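Local coordinates for protein hydrolase, haloacid dehalogenase-like family (Pseudomonas syringae pv. tomato, PDB 3S6J) that binds calcium and belongs to the haloacid dehalogenase-like hydrolases, possibly acting as a sugar phosphatase, at residues E[207-212]-E[216-221]; E[101-104]-E[109-112]; E[15-20]-E[126-131]; E[12-15]-E[20-23]. One frame throughout, in Å; residues are numbered along the deposited sequence.

Contact 1: residues E[207-212]-E[216-221]; sequences RVYEDP and LNHLDE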
loop_
_atom_site.group_PDB
_atom_site.type_symbol
_atom_site.label_atom_id
_atom_site.label_comp_id
_atom_site.label_asym_id
_atom_site.label_seq_id
_atom_site.Cartn_x
_atom_site.Cartn_y
_atom_site.Cartn_z
ATOM N N ARG E 207 13.597 3.655 -14.908
ATOM C CA ARG E 207 12.405 4.455 -15.172
ATOM C C ARG E 207 11.298 3.892 -14.306
ATOM O O ARG E 207 11.315 2.715 -13.945
ATOM C CB ARG E 207 11.957 4.320 -16.631
ATOM C CG ARG E 207 12.909 4.899 -17.670
ATOM C CD ARG E 207 12.815 6.401 -17.705
ATOM N NE ARG E 207 13.591 6.991 -16.629
ATOM C CZ ARG E 207 13.691 8.297 -16.404
ATOM N NH1 ARG E 207 13.061 9.176 -17.194
ATOM N NH2 ARG E 207 14.435 8.726 -15.390
ATOM N N VAL E 208 10.323 4.720 -13.983
ATOM C CA VAL E 208 9.155 4.251 -13.281
ATOM C C VAL E 208 7.873 4.736 -13.990
ATOM O O VAL E 208 7.751 5.907 -14.317
ATOM C CB VAL E 208 9.167 4.737 -11.826
ATOM C CG1 VAL E 208 7.774 4.580 -11.197
ATOM C CG2 VAL E 208 10.258 4.016 -11.029
ATOM N N TYR E 209 6.939 3.817 -14.230
ATOM C CA TYR E 209 5.667 4.142 -14.859
ATOM C C TYR E 209 4.505 3.767 -13.954
ATOM O O TYR E 209 4.657 2.958 -13.014
ATOM C CB TYR E 209 5.562 3.416 -16.198
ATOM C CG TYR E 209 6.712 3.783 -17.104
ATOM C CD1 TYR E 209 6.793 5.058 -17.683
ATOM C CD2 TYR E 209 7.721 2.882 -17.361
ATOM C CE1 TYR E 209 7.842 5.413 -18.496
ATOM C CE2 TYR E 209 8.786 3.233 -18.173
ATOM C CZ TYR E 209 8.833 4.497 -18.733
ATOM O OH TYR E 209 9.894 4.824 -19.525
ATOM N N GLU E 210 3.334 4.329 -14.230
ATOM C CA GLU E 210 2.167 4.030 -13.411
ATOM C C GLU E 210 1.776 2.569 -13.447
ATOM O O GLU E 210 1.601 1.930 -12.400
ATOM C CB GLU E 210 0.984 4.878 -13.828
ATOM C CG GLU E 210 1.217 6.336 -13.544
ATOM C CD GLU E 210 0.019 7.181 -13.880
ATOM O OE1 GLU E 210 -0.800 6.750 -14.720
ATOM O OE2 GLU E 210 -0.106 8.280 -13.298
ATOM N N ASP E 211 1.638 2.055 -14.661
ATOM C CA ASP E 211 1.043 0.757 -14.886
ATOM C C ASP E 211 1.431 0.294 -16.306
ATOM O O ASP E 211 2.189 0.976 -16.987
ATOM C CB ASP E 211 -0.481 0.812 -14.627
ATOM C CG ASP E 211 -1.190 1.901 -15.454
ATOM O OD1 ASP E 211 -0.657 2.273 -16.522
ATOM O OD2 ASP E 211 -2.269 2.392 -15.040
ATOM N N PRO E 212 0.968 -0.897 -16.729
ATOM C CA PRO E 212 1.431 -1.388 -18.035
ATOM C C PRO E 212 1.070 -0.446 -19.181
ATOM O O PRO E 212 1.853 -0.327 -20.117
ATOM C CB PRO E 212 0.717 -2.735 -18.185
ATOM C CG PRO E 212 0.449 -3.170 -16.751
ATOM C CD PRO E 212 0.191 -1.907 -15.985
ATOM N N LEU E 216 3.553 1.045 -21.716
ATOM C CA LEU E 216 3.331 0.790 -23.137
ATOM C C LEU E 216 3.476 2.076 -23.947
ATOM O O LEU E 216 4.094 2.081 -25.010
ATOM C CB LEU E 216 1.947 0.164 -23.356
ATOM C CG LEU E 216 1.350 0.053 -24.768
ATOM C CD1 LEU E 216 2.287 -0.614 -25.772
ATOM C CD2 LEU E 216 0.024 -0.707 -24.691
ATOM N N ASN E 217 2.912 3.159 -23.415
ATOM C CA ASN E 217 2.930 4.469 -24.055
ATOM C C ASN E 217 4.308 5.093 -24.099
ATOM O O ASN E 217 4.519 6.050 -24.817
ATOM C CB ASN E 217 1.970 5.423 -23.334
ATOM C CG ASN E 217 0.515 5.170 -23.699
ATOM O OD1 ASN E 217 0.225 4.644 -24.769
ATOM N ND2 ASN E 217 -0.406 5.540 -22.808
ATOM N N HIS E 218 5.239 4.558 -23.317
ATOM C CA HIS E 218 6.603 5.069 -23.285
ATOM C C HIS E 218 7.614 4.001 -23.652
ATOM O O HIS E 218 8.806 4.136 -23.359
ATOM C CB HIS E 218 6.930 5.598 -21.897
ATOM C CG HIS E 218 6.089 6.763 -21.503
ATOM N ND1 HIS E 218 6.523 8.065 -21.623
ATOM C CD2 HIS E 218 4.819 6.825 -21.046
ATOM C CE1 HIS E 218 5.559 8.880 -21.236
ATOM N NE2 HIS E 218 4.520 8.152 -20.869
ATOM N N LEU E 219 7.138 2.940 -24.296
ATOM C CA LEU E 219 7.983 1.796 -24.609
ATOM C C LEU E 219 9.312 2.177 -25.290
ATOM O O LEU E 219 10.344 1.514 -25.094
ATOM C CB LEU E 219 7.201 0.801 -25.460
ATOM C CG LEU E 219 7.668 -0.649 -25.426
ATOM C CD1 LEU E 219 7.668 -1.161 -23.995
ATOM C CD2 LEU E 219 6.778 -1.510 -26.339
ATOM N N ASP E 220 9.289 3.245 -26.077
ATOM C CA ASP E 220 10.486 3.702 -26.793
ATOM C C ASP E 220 11.587 4.245 -25.889
ATOM O O ASP E 220 12.764 4.119 -26.215
ATOM C CB ASP E 220 10.126 4.770 -27.828
ATOM C CG ASP E 220 9.271 4.219 -28.948
ATOM O OD1 ASP E 220 9.499 3.046 -29.339
ATOM O OD2 ASP E 220 8.370 4.958 -29.430
ATOM N N GLU E 221 11.205 4.873 -24.780
ATOM C CA GLU E 221 12.170 5.428 -23.824
ATOM C C GLU E 221 13.087 4.343 -23.279
ATOM O O GLU E 221 14.196 4.617 -22.803
ATOM C CB GLU E 221 11.454 6.066 -22.625
ATOM C CG GLU E 221 10.668 7.353 -22.930
ATOM C CD GLU E 221 10.130 8.026 -21.659
ATOM O OE1 GLU E 221 9.968 7.339 -20.617
ATOM O OE2 GLU E 221 9.859 9.248 -21.704
#

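Contact 2: residues E[101-104]-E[109-112]; sequences ETLD and KWCI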
loop_
_atom_site.group_PDB
_atom_site.type_symbol
_atom_site.label_atom_id
_atom_site.label_comp_id
_atom_site.label_asym_id
_atom_site.label_seq_id
_atom_site.Cartn_x
_atom_site.Cartn_y
_atom_site.Cartn_z
ATOM N N GLU E 101 0.014 -8.465 -25.953
ATOM C CA GLU E 101 -0.386 -8.570 -27.350
ATOM C C GLU E 101 0.533 -7.762 -28.267
ATOM O O GLU E 101 0.905 -8.231 -29.351
ATOM C CB GLU E 101 -1.838 -8.114 -27.520
ATOM C CG GLU E 101 -2.838 -9.033 -26.834
ATOM C CD GLU E 101 -4.290 -8.648 -27.085
ATOM O OE1 GLU E 101 -4.588 -7.440 -27.237
ATOM O OE2 GLU E 101 -5.139 -9.567 -27.113
ATOM N N THR E 102 0.913 -6.562 -27.834
ATOM C CA THR E 102 1.824 -5.737 -28.624
ATOM C C THR E 102 3.157 -6.444 -28.845
ATOM O O THR E 102 3.683 -6.447 -29.956
ATOM C CB THR E 102 2.070 -4.367 -27.996
ATOM O OG1 THR E 102 0.820 -3.684 -27.831
ATOM C CG2 THR E 102 2.974 -3.525 -28.894
ATOM N N LEU E 103 3.688 -7.059 -27.791
ATOM C CA LEU E 103 4.972 -7.741 -27.870
ATOM C C LEU E 103 4.945 -8.937 -28.821
ATOM O O LEU E 103 5.880 -9.149 -29.583
ATOM C CB LEU E 103 5.432 -8.202 -26.479
ATOM C CG LEU E 103 5.654 -7.102 -25.440
ATOM C CD1 LEU E 103 6.057 -7.711 -24.096
ATOM C CD2 LEU E 103 6.703 -6.108 -25.917
ATOM N N ASP E 104 3.890 -9.736 -28.759
ATOM C CA ASP E 104 3.789 -10.895 -29.643
ATOM C C ASP E 104 3.748 -10.446 -31.092
ATOM O O ASP E 104 4.472 -10.964 -31.935
ATOM C CB ASP E 104 2.531 -11.705 -29.343
ATOM C CG ASP E 104 2.543 -12.289 -27.968
ATOM O OD1 ASP E 104 3.570 -12.113 -27.278
ATOM O OD2 ASP E 104 1.529 -12.918 -27.579
ATOM N N LYS E 109 10.356 -11.145 -27.413
ATOM C CA LYS E 109 10.213 -12.269 -26.495
ATOM C C LYS E 109 9.991 -11.795 -25.059
ATOM O O LYS E 109 10.651 -10.857 -24.601
ATOM C CB LYS E 109 11.471 -13.136 -26.512
ATOM C CG LYS E 109 11.966 -13.559 -27.879
ATOM C CD LYS E 109 13.470 -13.846 -27.801
ATOM C CE LYS E 109 13.951 -14.821 -28.871
ATOM N NZ LYS E 109 14.029 -14.222 -30.244
ATOM N N TRP E 110 9.082 -12.461 -24.344
ATOM C CA TRP E 110 8.859 -12.160 -22.931
ATOM C C TRP E 110 8.587 -13.404 -22.107
ATOM O O TRP E 110 8.067 -14.408 -22.599
ATOM C CB TRP E 110 7.717 -11.162 -22.735
ATOM C CG TRP E 110 6.404 -11.610 -23.320
ATOM C CD1 TRP E 110 5.955 -11.378 -24.584
ATOM C CD2 TRP E 110 5.381 -12.373 -22.664
ATOM N NE1 TRP E 110 4.719 -11.940 -24.757
ATOM C CE2 TRP E 110 4.340 -12.556 -23.594
ATOM C CE3 TRP E 110 5.242 -12.916 -21.380
ATOM C CZ2 TRP E 110 3.166 -13.256 -23.284
ATOM C CZ3 TRP E 110 4.073 -13.613 -21.068
ATOM C CH2 TRP E 110 3.052 -13.775 -22.022
ATOM N N CYS E 111 8.944 -13.313 -20.835
ATOM C CA CYS E 111 8.716 -14.385 -19.890
ATOM C C CYS E 111 8.166 -13.795 -18.602
ATOM O O CYS E 111 8.500 -12.670 -18.234
ATOM C CB CYS E 111 10.024 -15.121 -19.604
ATOM S SG CYS E 111 9.830 -16.626 -18.630
ATOM N N ILE E 112 7.312 -14.552 -17.919
ATOM C CA ILE E 112 6.817 -14.106 -16.627
ATOM C C ILE E 112 7.683 -14.738 -15.562
ATOM O O ILE E 112 8.109 -15.877 -15.708
ATOM C CB ILE E 112 5.322 -14.414 -16.445
ATOM C CG1 ILE E 112 4.507 -13.385 -17.230
ATOM C CG2 ILE E 112 4.940 -14.422 -14.960
ATOM C CD1 ILE E 112 3.061 -13.774 -17.448
#

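Contact 3: residues E[15-20]-E[126-131]; sequences GTLTDS and KALKLD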
loop_
_atom_site.group_PDB
_atom_site.type_symbol
_atom_site.label_atom_id
_atom_site.label_comp_id
_atom_site.label_asym_id
_atom_site.label_seq_id
_atom_site.Cartn_x
_atom_site.Cartn_y
_atom_site.Cartn_z
ATOM N N GLY E 15 0.818 -7.550 -9.212
ATOM C CA GLY E 15 1.075 -6.138 -8.969
ATOM C C GLY E 15 1.620 -5.432 -10.190
ATOM O O GLY E 15 1.732 -4.205 -10.226
ATOM N N THR E 16 1.940 -6.215 -11.211
ATOM C CA THR E 16 2.635 -5.703 -12.378
ATOM C C THR E 16 1.747 -5.894 -13.607
ATOM O O THR E 16 1.522 -4.942 -14.367
ATOM C CB THR E 16 4.005 -6.405 -12.557
ATOM O OG1 THR E 16 4.882 -6.065 -11.461
ATOM C CG2 THR E 16 4.654 -6.030 -13.893
ATOM N N LEU E 17 1.234 -7.114 -13.790
ATOM C CA LEU E 17 0.251 -7.381 -14.845
ATOM C C LEU E 17 -1.183 -7.574 -14.297
ATOM O O LEU E 17 -2.155 -7.249 -14.970
ATOM C CB LEU E 17 0.672 -8.572 -15.717
ATOM C CG LEU E 17 2.016 -8.448 -16.433
ATOM C CD1 LEU E 17 2.511 -9.800 -16.985
ATOM C CD2 LEU E 17 1.966 -7.387 -17.526
ATOM N N THR E 18 -1.303 -8.094 -13.077
ATOM C CA THR E 18 -2.601 -8.230 -12.436
ATOM C C THR E 18 -2.662 -7.422 -11.153
ATOM O O THR E 18 -1.676 -7.349 -10.398
ATOM C CB THR E 18 -2.925 -9.705 -12.068
ATOM O OG1 THR E 18 -1.822 -10.278 -11.359
ATOM C CG2 THR E 18 -3.217 -10.518 -13.311
ATOM N N ASP E 19 -3.836 -6.857 -10.880
ATOM C CA ASP E 19 -4.049 -6.070 -9.666
ATOM C C ASP E 19 -4.299 -6.982 -8.459
ATOM O O ASP E 19 -5.434 -7.117 -7.985
ATOM C CB ASP E 19 -5.203 -5.098 -9.868
ATOM C CG ASP E 19 -5.285 -4.058 -8.782
ATOM O OD1 ASP E 19 -4.444 -4.098 -7.855
ATOM O OD2 ASP E 19 -6.199 -3.198 -8.865
ATOM N N SER E 20 -3.233 -7.599 -7.959
ATOM C CA SER E 20 -3.384 -8.641 -6.948
ATOM C C SER E 20 -2.539 -8.500 -5.675
ATOM O O SER E 20 -2.674 -9.310 -4.763
ATOM C CB SER E 20 -3.150 -10.020 -7.568
ATOM O OG SER E 20 -1.943 -10.058 -8.289
ATOM N N LYS E 126 -5.360 -16.365 -14.907
ATOM C CA LYS E 126 -6.763 -16.365 -15.322
ATOM C C LYS E 126 -7.237 -14.943 -15.638
ATOM O O LYS E 126 -7.924 -14.716 -16.634
ATOM C CB LYS E 126 -7.655 -16.968 -14.231
ATOM C CG LYS E 126 -7.136 -18.267 -13.622
ATOM C CD LYS E 126 -7.478 -19.472 -14.485
ATOM C CE LYS E 126 -7.215 -20.783 -13.747
ATOM N NZ LYS E 126 -7.846 -21.953 -14.433
ATOM N N ALA E 127 -6.875 -13.986 -14.787
ATOM C CA ALA E 127 -7.317 -12.613 -14.977
ATOM C C ALA E 127 -6.801 -12.044 -16.290
ATOM O O ALA E 127 -7.348 -11.089 -16.808
ATOM C CB ALA E 127 -6.872 -11.742 -13.815
ATOM N N LEU E 128 -5.726 -12.619 -16.810
ATOM C CA LEU E 128 -5.191 -12.196 -18.094
ATOM C C LEU E 128 -5.630 -13.178 -19.155
ATOM O O LEU E 128 -5.085 -13.193 -20.251
ATOM C CB LEU E 128 -3.662 -12.173 -18.061
ATOM C CG LEU E 128 -2.959 -11.347 -16.983
ATOM C CD1 LEU E 128 -1.493 -11.751 -16.899
ATOM C CD2 LEU E 128 -3.105 -9.866 -17.266
ATOM N N LYS E 129 -6.617 -14.004 -18.819
ATOM C CA LYS E 129 -7.054 -15.102 -19.680
ATOM C C LYS E 129 -5.860 -15.764 -20.366
ATOM O O LYS E 129 -5.821 -15.871 -21.593
ATOM C CB LYS E 129 -8.065 -14.613 -20.718
ATOM C CG LYS E 129 -9.018 -13.537 -20.202
ATOM C CD LYS E 129 -8.357 -12.157 -20.256
ATOM C CE LYS E 129 -9.156 -11.098 -19.499
ATOM N NZ LYS E 129 -8.313 -9.917 -19.143
ATOM N N LEU E 130 -4.876 -16.179 -19.569
ATOM C CA LEU E 130 -3.729 -16.932 -20.075
ATOM C C LEU E 130 -3.627 -18.295 -19.385
ATOM O O LEU E 130 -3.883 -18.438 -18.178
ATOM C CB LEU E 130 -2.418 -16.154 -19.896
ATOM C CG LEU E 130 -2.134 -14.863 -20.687
ATOM C CD1 LEU E 130 -0.843 -14.213 -20.204
ATOM C CD2 LEU E 130 -2.071 -15.080 -22.201
ATOM N N ASP E 131 -3.235 -19.301 -20.157
ATOM C CA ASP E 131 -3.055 -20.642 -19.628
ATOM C C ASP E 131 -1.584 -20.849 -19.272
ATOM O O ASP E 131 -0.712 -20.786 -20.134
ATOM C CB ASP E 131 -3.525 -21.664 -20.663
ATOM C CG ASP E 131 -3.426 -23.092 -20.174
ATOM O OD1 ASP E 131 -2.506 -23.399 -19.390
ATOM O OD2 ASP E 131 -4.274 -23.913 -20.586
#

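Contact 4: residues E[12-15]-E[20-23]; sequences DLDG and SVYQ. With CA (calcium ion), chain M.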
loop_
_atom_site.group_PDB
_atom_site.type_symbol
_atom_site.label_atom_id
_atom_site.label_comp_id
_atom_site.label_asym_id
_atom_site.label_seq_id
_atom_site.Cartn_x
_atom_site.Cartn_y
_atom_site.Cartn_z
ATOM N N ASP E 12 7.285 -9.288 -13.949
ATOM C CA ASP E 12 6.704 -9.769 -12.710
ATOM C C ASP E 12 5.189 -9.928 -12.956
ATOM O O ASP E 12 4.675 -9.455 -13.977
ATOM C CB ASP E 12 6.985 -8.789 -11.580
ATOM C CG ASP E 12 6.174 -9.094 -10.347
ATOM O OD1 ASP E 12 6.426 -10.135 -9.718
ATOM O OD2 ASP E 12 5.280 -8.290 -10.018
ATOM N N LEU E 13 4.469 -10.591 -12.048
ATOM C CA LEU E 13 3.047 -10.859 -12.295
ATOM C C LEU E 13 2.116 -10.097 -11.354
ATOM O O LEU E 13 1.468 -9.121 -11.739
ATOM C CB LEU E 13 2.780 -12.364 -12.225
ATOM C CG LEU E 13 1.370 -12.887 -12.529
ATOM C CD1 LEU E 13 0.801 -12.316 -13.844
ATOM C CD2 LEU E 13 1.390 -14.423 -12.558
ATOM N N ASP E 14 2.060 -10.563 -10.118
ATOM C CA ASP E 14 1.253 -9.973 -9.065
ATOM C C ASP E 14 1.664 -8.504 -8.815
ATOM O O ASP E 14 2.744 -8.242 -8.310
ATOM C CB ASP E 14 1.429 -10.880 -7.834
ATOM C CG ASP E 14 1.038 -10.226 -6.529
ATOM O OD1 ASP E 14 1.873 -10.256 -5.600
ATOM O OD2 ASP E 14 -0.097 -9.720 -6.404
ATOM N N GLY E 15 0.818 -7.550 -9.212
ATOM C CA GLY E 15 1.075 -6.138 -8.969
ATOM C C GLY E 15 1.620 -5.432 -10.190
ATOM O O GLY E 15 1.732 -4.205 -10.226
ATOM N N SER E 20 -3.233 -7.599 -7.959
ATOM C CA SER E 20 -3.384 -8.641 -6.948
ATOM C C SER E 20 -2.539 -8.500 -5.675
ATOM O O SER E 20 -2.674 -9.310 -4.763
ATOM C CB SER E 20 -3.150 -10.020 -7.568
ATOM O OG SER E 20 -1.943 -10.058 -8.289
ATOM N N VAL E 21 -1.705 -7.469 -5.598
ATOM C CA VAL E 21 -0.892 -7.249 -4.408
ATOM C C VAL E 21 -1.743 -7.107 -3.145
ATOM O O VAL E 21 -1.409 -7.649 -2.115
ATOM C CB VAL E 21 0.006 -5.989 -4.560
ATOM C CG1 VAL E 21 0.611 -5.606 -3.224
ATOM C CG2 VAL E 21 1.106 -6.208 -5.612
ATOM N N TYR E 22 -2.840 -6.363 -3.232
ATOM C CA TYR E 22 -3.657 -6.080 -2.072
ATOM C C TYR E 22 -4.394 -7.336 -1.585
ATOM O O TYR E 22 -4.670 -7.485 -0.384
ATOM C CB TYR E 22 -4.616 -4.896 -2.348
ATOM C CG TYR E 22 -3.859 -3.577 -2.460
ATOM C CD1 TYR E 22 -3.129 -3.265 -3.609
ATOM C CD2 TYR E 22 -3.840 -2.660 -1.407
ATOM C CE1 TYR E 22 -2.424 -2.071 -3.717
ATOM C CE2 TYR E 22 -3.124 -1.469 -1.508
ATOM C CZ TYR E 22 -2.418 -1.188 -2.664
ATOM O OH TYR E 22 -1.691 -0.027 -2.761
ATOM N N GLN E 23 -4.693 -8.246 -2.511
ATOM C CA GLN E 23 -5.244 -9.538 -2.120
ATOM C C GLN E 23 -4.159 -10.365 -1.415
ATOM O O GLN E 23 -4.421 -11.020 -0.400
ATOM C CB GLN E 23 -5.839 -10.280 -3.327
ATOM C CG GLN E 23 -7.189 -9.738 -3.806
ATOM C CD GLN E 23 -7.082 -8.409 -4.552
ATOM O OE1 GLN E 23 -6.063 -8.104 -5.177
ATOM N NE2 GLN E 23 -8.143 -7.620 -4.496
HETATM CA CA CA M . 5.019 -8.150 -7.513
HETATM O O HOH W 1 7.370 -8.418 -6.987
HETATM O O HOH W 2 4.679 -10.189 -6.020
HETATM O O HOH W 3 4.554 -6.910 -5.194
#

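Contact 1: residues E[207-212]-E[216-221]
Leu216 meets Pro212 through the backbone: its N donates to Pro212 O at 2.7 Å with an N-H...O angle of 155°, the i to i+4 bond of the short helix 212-217. Its side chain packs on Leu99 and Thr102 of helix 96-105. His218 follows in the break between two short helices. Its CB approaches Tyr209 CE1 to 3.5 Å, and the two rings lie nearly parallel, planes 24° apart, but are slid so far past each other that they barely overlap (centroids 5.4 Å). The tyrosine belongs to strand 207-209, an outermost strand of the parallel sheet in this chain and the last in sequence of the Rossmann-like HAD core, so the C-terminal helices 212-217 and 219-222 fold back beside that strand. Glu221 closes the segment. With its chain extended beyond CG, its OE1 reaches the ring edge of Tyr209 and accepts a 2.7 Å hydrogen bond from Tyr209 OH on its anti lone pair, the carboxylate turned 40° from the ring plane. Arg207 NH1 stays 5.0 Å from Glu221 OE1, leaving at most a long-range attraction.

Contact 2: residues E[101-104]-E[109-112]
This is a helix-to-strand side-chain contact in which Trp110 of strand 110-113 is met by two consecutive residues near the C-terminal end of helix 96-105: Leu103 by apolar packing and Asp104 by a hydrogen bond. The polar half is the more directional. Trp110 NE1 donates to Asp104 OD1 at 2.8 Å with an N-H...O angle of 164°. OD1 accepts the bond with its syn lone pair, the side of OD2; it lies in the ring plane at the indole edge, and the carboxylate is nearly coplanar with the ring (4°). Helix 96-105 leads through a short turn into strand 110-113, the neighbour of strand 8-11 in the parallel sheet of the HAD core; the contact therefore fastens a helix to the strand that directly follows it. Leu103 supplies the apolar half: its CB and CD1 each come within 3.7 Å of Trp110 CD1, on the pyrrole part of the indole. Trp110 CG sits between backbone N and carbonyl carbon (chi1 58°), a rotamer that brings the pyrrole part against Leu103 and directs NE1 at Asp104. Leu103 and Trp110 both also touch Phe11 of strand 8-11.

Contact 3: residues E[15-20]-E[126-131]
Apolar contacts carry the meeting of Leu17 and Thr18 with Ala127 and Leu128. Thr18 CG2 is at the centre: it lies 3.9 Å from Ala127 CB and 3.8 Å from Leu128 CG, with the threonine and leucine side chains crossing at about a right angle. Leu128 CD1 lies 4.0 Å from Leu17 CB and CD2 3.6 Å from Leu17 O, with Thr18 CG2 near both methyls. The two segments share no hydrogen bond; the polar side-chain bonds worth noting lie inside each one. Thr18 OG1 occupies the position between backbone N and carbonyl carbon (chi1 50°), which leaves CG2 facing Leu128 while OG1 donates to Ser20 OG at 3.1 Å. Lys129 NZ turns back to Ala127 O at 2.8 Å. Backbone bonds shape both partners: Gly15 N to Thr18 O closes the first loop, and Lys129, with positive phi (38°), is the C-prime residue of a Schellman motif ending helix 118-127. The sequence fits the HAD DxDx(T/V) motif, Thr16 OG1 bonding Asp12 OD2, and the loop is consistent with the squiggle and first flap strand of HAD hydrolases: strand 18-19 pairs antiparallel with strand 91-92.

Contact 4: residues E[12-15]-E[20-23]
Asp14 and Gly15 face Ser20 and Val21, and Asp12, at the start of the loop, joins them through calcium. Asp12 OD2 binds the metal at 2.5 Å, while OD1 remains 3.3 Å away, so coordination is through one oxygen; OD1 instead forms a salt bridge with Lys147. Asp14 contributes its backbone: O lies 2.4 Å from calcium. With CG anti to the backbone N (chi1 162°), its carboxylate is directed toward the helix start, where OD2 is modelled 2.7 Å from Ser20 OG as acceptor, although the placing of OD2 is somewhat doubtful. Its OD1 accepts from water 2 at 2.8 Å, a water that itself binds the metal. Three waters and Asp172 complete the calcium shell, an arrangement like the HAD site that usually holds magnesium. Gly15, at positive phi (100°) and without a side chain, brings its CA to 3.4 Å from Val21 CG2. The segment 12-15 leaves the C-terminal end of strand 8-11 and segment 20-23 opens helix 21-34; helix 118-127 touches Leu13, Asp14 and Ser20 through Asn124, and Tyr83 of helix 69-85 lies against Ser20 and Gln23.

In the fold
From the N terminus, strand 8-11 runs into the loop whose short closure is contact 4, ending on helix 21-34. Contact 3 starts from the same stretch, sharing Gly15 and Ser20, but closes a loop of over a hundred residues on the end of helix 118-127. Within that long loop lies contact 2, a local closure between helix 96-105 and strand 110-113, reaching contact 3 through Ile112 and Leu17. Contact 1 comes last, in series with the others, at the opposite outer part of the sheet from strand 137-138. It returns to them through Pro212 on Thr16 O and Leu216 on Thr102, tying the C-terminal helices to helix 96-105 and the metal-site loop.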